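Local coordinates for protein 5-carboxyvanillate decarboxylase (Sphingomonas paucimobilis, PDB 4L6D) that probably removes a carboxyl group from 5-carboxyvanillate to give vanillate, as a manganese-binding decarboxylase of the amidohydrolase fold, at residues P47-I50 with G51-D55; T57-R60 with L61-D65. One frame throughout, in Å; residues are numbered along the deposited sequence.

Interaction 1. Residues P47-I50 with G51-D55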
ATOM      1  N   PRO A  47       4.736   8.823 -28.042  1.00 13.42           N
ATOM      2  CA  PRO A  47       3.950   9.333 -29.172  1.00 11.25           C
ATOM      3  C   PRO A  47       2.972   8.330 -29.801  1.00 10.55           C
ATOM      4  O   PRO A  47       2.050   8.754 -30.496  1.00 13.60           O
ATOM      5  CB  PRO A  47       5.024   9.729 -30.190  1.00 12.44           C
ATOM      6  CG  PRO A  47       6.163   8.812 -29.889  1.00 11.50           C
ATOM      7  CD  PRO A  47       6.155   8.632 -28.401  1.00 13.11           C
ATOM      8  N   ALA A  48       3.158   7.036 -29.565  1.00 11.55           N
ATOM      9  CA  ALA A  48       2.280   6.029 -30.169  1.00  9.52           C
ATOM     10  C   ALA A  48       0.999   5.822 -29.373  1.00 10.86           C
ATOM     11  O   ALA A  48       0.034   5.226 -29.861  1.00 10.43           O
ATOM     12  CB  ALA A  48       3.017   4.702 -30.308  1.00 11.32           C
ATOM     13  N   MET A  49       0.988   6.305 -28.137  1.00  9.94           N
ATOM     14  CA  MET A  49      -0.083   5.927 -27.224  1.00  8.49           C
ATOM     15  C   MET A  49      -1.480   6.434 -27.604  1.00  8.82           C
ATOM     16  O   MET A  49      -2.454   5.702 -27.456  1.00  8.57           O
ATOM     17  CB  MET A  49       0.281   6.300 -25.788  1.00  9.68           C
ATOM     18  CG  MET A  49      -0.662   5.724 -24.751  1.00 11.67           C
ATOM     19  SD  MET A  49      -0.730   3.916 -24.748  1.00 15.18           S
ATOM     20  CE  MET A  49       0.751   3.492 -23.839  1.00 15.03           C
ATOM     21  N   ILE A  50      -1.603   7.674 -28.072  1.00  9.12           N
ATOM     22  CA  ILE A  50      -2.924   8.162 -28.490  1.00  9.16           C
ATOM     23  C   ILE A  50      -3.554   7.248 -29.539  1.00 10.20           C
ATOM     24  O   ILE A  50      -4.725   6.891 -29.435  1.00  9.43           O
ATOM     25  CB  ILE A  50      -2.881   9.617 -28.998  1.00  9.88           C
ATOM     26  CG1 ILE A  50      -2.698  10.572 -27.819  1.00 11.06           C
ATOM     27  CG2 ILE A  50      -4.158   9.963 -29.778  1.00  9.05           C
ATOM     28  CD1 ILE A  50      -2.375  11.979 -28.213  1.00  8.73           C
ATOM     29  N   GLY A  51      -2.767   6.851 -30.531  1.00  9.80           N
ATOM     30  CA  GLY A  51      -3.266   5.972 -31.574  1.00  8.18           C
ATOM     31  C   GLY A  51      -3.712   4.625 -31.029  1.00  7.79           C
ATOM     32  O   GLY A  51      -4.768   4.114 -31.416  1.00 10.32           O
ATOM     33  N   ARG A  52      -2.921   4.049 -30.128  1.00  7.48           N
ATOM     34  CA  ARG A  52      -3.248   2.744 -29.568  1.00  8.52           C
ATOM     35  C   ARG A  52      -4.476   2.779 -28.660  1.00  7.85           C
ATOM     36  O   ARG A  52      -5.278   1.845 -28.654  1.00  9.45           O
ATOM     37  CB  ARG A  52      -2.018   2.145 -28.877  1.00 10.21           C
ATOM     38  CG  ARG A  52      -0.835   2.062 -29.857  1.00 12.84           C
ATOM     39  CD  ARG A  52       0.338   1.272 -29.333  1.00 14.50           C
ATOM     40  NE  ARG A  52      -0.058  -0.094 -29.032  1.00 15.02           N
ATOM     41  CZ  ARG A  52      -0.046  -0.601 -27.809  1.00 19.63           C
ATOM     42  NH1 ARG A  52       0.373   0.147 -26.797  1.00 17.73           N
ATOM     43  NH2 ARG A  52      -0.439  -1.848 -27.600  1.00 20.41           N
ATOM     44  N   LEU A  53      -4.627   3.868 -27.914  1.00  6.45           N
ATOM     45  CA  LEU A  53      -5.813   4.073 -27.087  1.00  6.20           C
ATOM     46  C   LEU A  53      -7.061   4.280 -27.939  1.00  8.83           C
ATOM     47  O   LEU A  53      -8.151   3.794 -27.600  1.00  7.02           O
ATOM     48  CB  LEU A  53      -5.610   5.307 -26.205  1.00  6.45           C
ATOM     49  CG  LEU A  53      -4.648   5.125 -25.026  1.00  6.29           C
ATOM     50  CD1 LEU A  53      -4.205   6.485 -24.489  1.00  8.40           C
ATOM     51  CD2 LEU A  53      -5.330   4.335 -23.917  1.00  7.22           C
ATOM     52  N   SER A  54      -6.906   5.010 -29.040  1.00  8.12           N
ATOM     53  CA  SER A  54      -8.046   5.361 -29.884  1.00  7.00           C
ATOM     54  C   SER A  54      -8.521   4.148 -30.665  1.00  7.41           C
ATOM     55  O   SER A  54      -9.705   4.019 -30.966  1.00 10.62           O
ATOM     56  CB  SER A  54      -7.673   6.471 -30.874  1.00  9.45           C
ATOM     57  OG  SER A  54      -7.266   7.649 -30.195  1.00 10.95           O
ATOM     58  N   ASP A  55      -7.587   3.273 -31.017  1.00  7.90           N
ATOM     59  CA  ASP A  55      -7.908   2.111 -31.835  1.00  7.75           C
ATOM     60  C   ASP A  55      -8.764   1.084 -31.097  1.00  8.08           C
ATOM     61  O   ASP A  55      -8.434   0.662 -29.985  1.00  9.01           O
ATOM     62  CB  ASP A  55      -6.631   1.428 -32.308  1.00  7.57           C
ATOM     63  CG  ASP A  55      -6.893   0.043 -32.837  1.00  9.85           C
ATOM     64  OD1 ASP A  55      -7.624  -0.062 -33.845  1.00 14.47           O
ATOM     65  OD2 ASP A  55      -6.390  -0.923 -32.233  1.00 11.98           O
TER
HETATM   66  O   HOH W   1      -0.374   8.158 -31.411  1.00 13.02           O
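The carbonyl group of Ile-50 is met on both faces by Ser-54. Ser-54 OG sits above one face, 39° out of the carbonyl plane, at 2.8 Å from Ile-50 O. Ser-54 N comes in from the opposite face and lies 2.9 Å from Ile-50 O. The second flat group, the Arg-52 guanidinium, has Met-49 SD set obliquely to it.

This is a short alpha-helix, 49-54, in the connection between barrel strands 5-11 and 71-76 of the TIM-barrel amidohydrolase fold. The Ser-54 hydroxyl bonds back to the carbonyl four residues earlier. OG stands beside its own backbone N (chi1 -60°), which swings it back over that carbonyl. An alanine here has no hydroxyl, and Ile-50 O would probably be held by the backbone N-H alone, with the face that OG covers left without a donor.

One residue earlier, Leu-53 N donates to Met-49 O at 2.9 Å. The side chains of this pair also touch: Met-49 CG lies 3.6 Å from Leu-53 CD1. The first torsion of Met-49 puts CG beside its own carbonyl carbon (chi1 -170°), on the side where Leu-53 lies. Both residues also pack on Tyr-300.

Arg-52 N donates to Ala-48 O. The aliphatic stem of Arg-52 passes the same oxygen, with CG 3.3 Å from Ala-48 O. The chain then bends at chi3, and NH1 bonds to Pro-299 O. Val-39 of helix 33-40 touches Met-49 and Ile-50. A water bridges the next pair back: it donates to Pro-47 O at 2.7 Å and accepts from Gly-51 N at 2.9 Å.

Interaction 2. Residues T57-R60 with L61-D65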
ATOM      1  N   THR A  57     -11.032  -1.338 -33.385  1.00 13.30           N
ATOM      2  CA  THR A  57     -11.294  -2.401 -34.360  1.00 18.34           C
ATOM      3  C   THR A  57     -10.102  -2.791 -35.247  1.00 15.03           C
ATOM      4  O   THR A  57     -10.243  -3.656 -36.112  1.00 15.66           O
ATOM      5  CB  THR A  57     -12.481  -2.027 -35.275  1.00 23.13           C
ATOM      6  OG1 THR A  57     -12.180  -0.818 -35.980  1.00 22.84           O
ATOM      7  CG2 THR A  57     -13.742  -1.820 -34.450  1.00 26.71           C
ATOM      8  N   GLY A  58      -8.946  -2.161 -35.040  1.00 12.88           N
ATOM      9  CA  GLY A  58      -7.738  -2.477 -35.789  1.00 11.82           C
ATOM     10  C   GLY A  58      -6.795  -3.389 -35.013  1.00  9.78           C
ATOM     11  O   GLY A  58      -7.106  -4.566 -34.816  1.00 11.45           O
ATOM     12  N   GLU A  59      -5.657  -2.849 -34.579  1.00 10.43           N
ATOM     13  CA  GLU A  59      -4.673  -3.607 -33.806  1.00 10.88           C
ATOM     14  C   GLU A  59      -5.317  -4.319 -32.610  1.00  9.63           C
ATOM     15  O   GLU A  59      -5.032  -5.492 -32.349  1.00  9.54           O
ATOM     16  CB  GLU A  59      -3.537  -2.689 -33.326  1.00 14.02           C
ATOM     17  CG  GLU A  59      -2.525  -3.351 -32.368  1.00 20.45           C
ATOM     18  CD  GLU A  59      -1.551  -2.350 -31.741  1.00 28.44           C
ATOM     19  OE1 GLU A  59      -1.550  -1.169 -32.155  1.00 34.98           O
ATOM     20  OE2 GLU A  59      -0.792  -2.742 -30.824  1.00 28.70           O
ATOM     21  N   ARG A  60      -6.198  -3.619 -31.898  1.00  7.42           N
ATOM     22  CA  ARG A  60      -6.769  -4.164 -30.670  1.00  7.08           C
ATOM     23  C   ARG A  60      -7.557  -5.443 -30.954  1.00  7.61           C
ATOM     24  O   ARG A  60      -7.374  -6.458 -30.282  1.00  8.31           O
ATOM     25  CB  ARG A  60      -7.654  -3.127 -29.971  1.00  6.66           C
ATOM     26  CG  ARG A  60      -8.235  -3.597 -28.643  1.00  8.12           C
ATOM     27  CD  ARG A  60      -9.332  -2.657 -28.152  1.00 10.45           C
ATOM     28  NE  ARG A  60      -8.876  -1.274 -28.013  1.00  6.08           N
ATOM     29  CZ  ARG A  60      -8.643  -0.659 -26.856  1.00  7.97           C
ATOM     30  NH1 ARG A  60      -8.827  -1.284 -25.689  1.00  6.72           N
ATOM     31  NH2 ARG A  60      -8.236   0.605 -26.868  1.00  6.26           N
ATOM     32  N   LEU A  61      -8.437  -5.394 -31.944  1.00  8.92           N
ATOM     33  CA  LEU A  61      -9.229  -6.574 -32.276  1.00  7.50           C
ATOM     34  C   LEU A  61      -8.351  -7.693 -32.855  1.00  9.45           C
ATOM     35  O   LEU A  61      -8.577  -8.871 -32.568  1.00  9.83           O
ATOM     36  CB  LEU A  61     -10.344  -6.200 -33.250  1.00 11.02           C
ATOM     37  CG  LEU A  61     -11.445  -7.230 -33.473  1.00 12.24           C
ATOM     38  CD1 LEU A  61     -12.117  -7.633 -32.165  1.00 14.69           C
ATOM     39  CD2 LEU A  61     -12.466  -6.647 -34.443  1.00 11.62           C
ATOM     40  N   ALA A  62      -7.358  -7.332 -33.663  1.00  8.44           N
ATOM     41  CA  ALA A  62      -6.446  -8.335 -34.209  1.00  9.47           C
ATOM     42  C   ALA A  62      -5.730  -9.082 -33.083  1.00 10.52           C
ATOM     43  O   ALA A  62      -5.571 -10.303 -33.139  1.00  9.73           O
ATOM     44  CB  ALA A  62      -5.436  -7.693 -35.169  1.00 12.88           C
ATOM     45  N   GLU A  63      -5.308  -8.342 -32.066  1.00  8.40           N
ATOM     46  CA  GLU A  63      -4.622  -8.948 -30.923  1.00  6.88           C
ATOM     47  C   GLU A  63      -5.583  -9.789 -30.084  1.00  7.20           C
ATOM     48  O   GLU A  63      -5.215 -10.853 -29.581  1.00  7.38           O
ATOM     49  CB  GLU A  63      -3.978  -7.874 -30.051  1.00  8.72           C
ATOM     50  CG  GLU A  63      -2.706  -7.329 -30.640  1.00 13.04           C
ATOM     51  CD  GLU A  63      -1.530  -8.245 -30.377  1.00 23.37           C
ATOM     52  OE1 GLU A  63      -1.192  -8.445 -29.190  1.00 28.09           O
ATOM     53  OE2 GLU A  63      -0.955  -8.773 -31.350  1.00 33.27           O
ATOM     54  N   MET A  64      -6.816  -9.322 -29.930  1.00  6.62           N
ATOM     55  CA  MET A  64      -7.824 -10.141 -29.266  1.00  7.23           C
ATOM     56  C   MET A  64      -8.012 -11.455 -30.007  1.00  6.71           C
ATOM     57  O   MET A  64      -8.049 -12.521 -29.400  1.00  7.32           O
ATOM     58  CB  MET A  64      -9.151  -9.389 -29.143  1.00  6.31           C
ATOM     59  CG  MET A  64      -9.091  -8.220 -28.154  1.00  5.98           C
ATOM     60  SD  MET A  64     -10.462  -7.060 -28.366  1.00  7.15           S
ATOM     61  CE  MET A  64     -11.854  -8.110 -27.924  1.00  8.04           C
ATOM     62  N   ASP A  65      -8.096 -11.386 -31.329  1.00  7.21           N
ATOM     63  CA  ASP A  65      -8.314 -12.588 -32.117  1.00  8.25           C
ATOM     64  C   ASP A  65      -7.137 -13.564 -32.028  1.00  8.48           C
ATOM     65  O   ASP A  65      -7.341 -14.771 -31.871  1.00  9.91           O
ATOM     66  CB  ASP A  65      -8.628 -12.232 -33.576  1.00  7.87           C
ATOM     67  CG  ASP A  65     -10.012 -11.625 -33.742  1.00  9.74           C
ATOM     68  OD1 ASP A  65     -10.860 -11.832 -32.855  1.00 10.58           O
ATOM     69  OD2 ASP A  65     -10.252 -10.951 -34.762  1.00 13.26           O
TER
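Met-64 N donates to Arg-60 O at 2.9 Å. The Met-64 side chain folds round the same oxygen, with CG 3.3 Å from Arg-60 O. With chi1 at -69°, CG of Met-64 points away from its own carbonyl carbon and back along the helix toward Arg-60 O. The two side chains then run side by side in the same direction. Met-64 SD comes within 4.1 Å of Arg-60 CG.

This is the first part of alpha-helix 59-67, with Gly-58 at the N-cap. Ala-62 N bonds to Gly-58 O at 3.0 Å, and Glu-63 N to Glu-59 O. Leu-61 CB lies 3.8 Å from Thr-57 O, just outside the helix.

The buried face packs on the barrel: Arg-60 and Met-64 both touch Phe-111 of strand 111-115 and Met-303 of helix 303-311. Beyond its stem, Arg-60 bonds through NH2 to Ala-10 O.

On the more open face, Glu-59 OE2 and Glu-63 OE1 stand 5.9 Å apart. Their like charges would be expected to repel mildly. The salt bridge of Glu-59 to Arg-52 probably offsets this.

In the fold
Interactions 1 and 2 lie on consecutive helices, 49-54 and 59-67, with centres about 13 Å apart. Asp-55, just after the first helix, ties them together. Its OD2 probably accepts from Arg-60 N at 2.7 Å, while OD1 takes the N-H of Gly-58, the N-cap of the second helix. A salt bridge, Arg-52 NE to Glu-59 OE2 at 3.3 Å, adds a side-chain link. Interaction 1 lies nearer the active site: the Met-49 side chain is about 6 Å from a bound vanillate and that of Leu-53 about 8 Å from a manganese ion. The Arg-60 side chain is about 10 Å from both kinds of ligand.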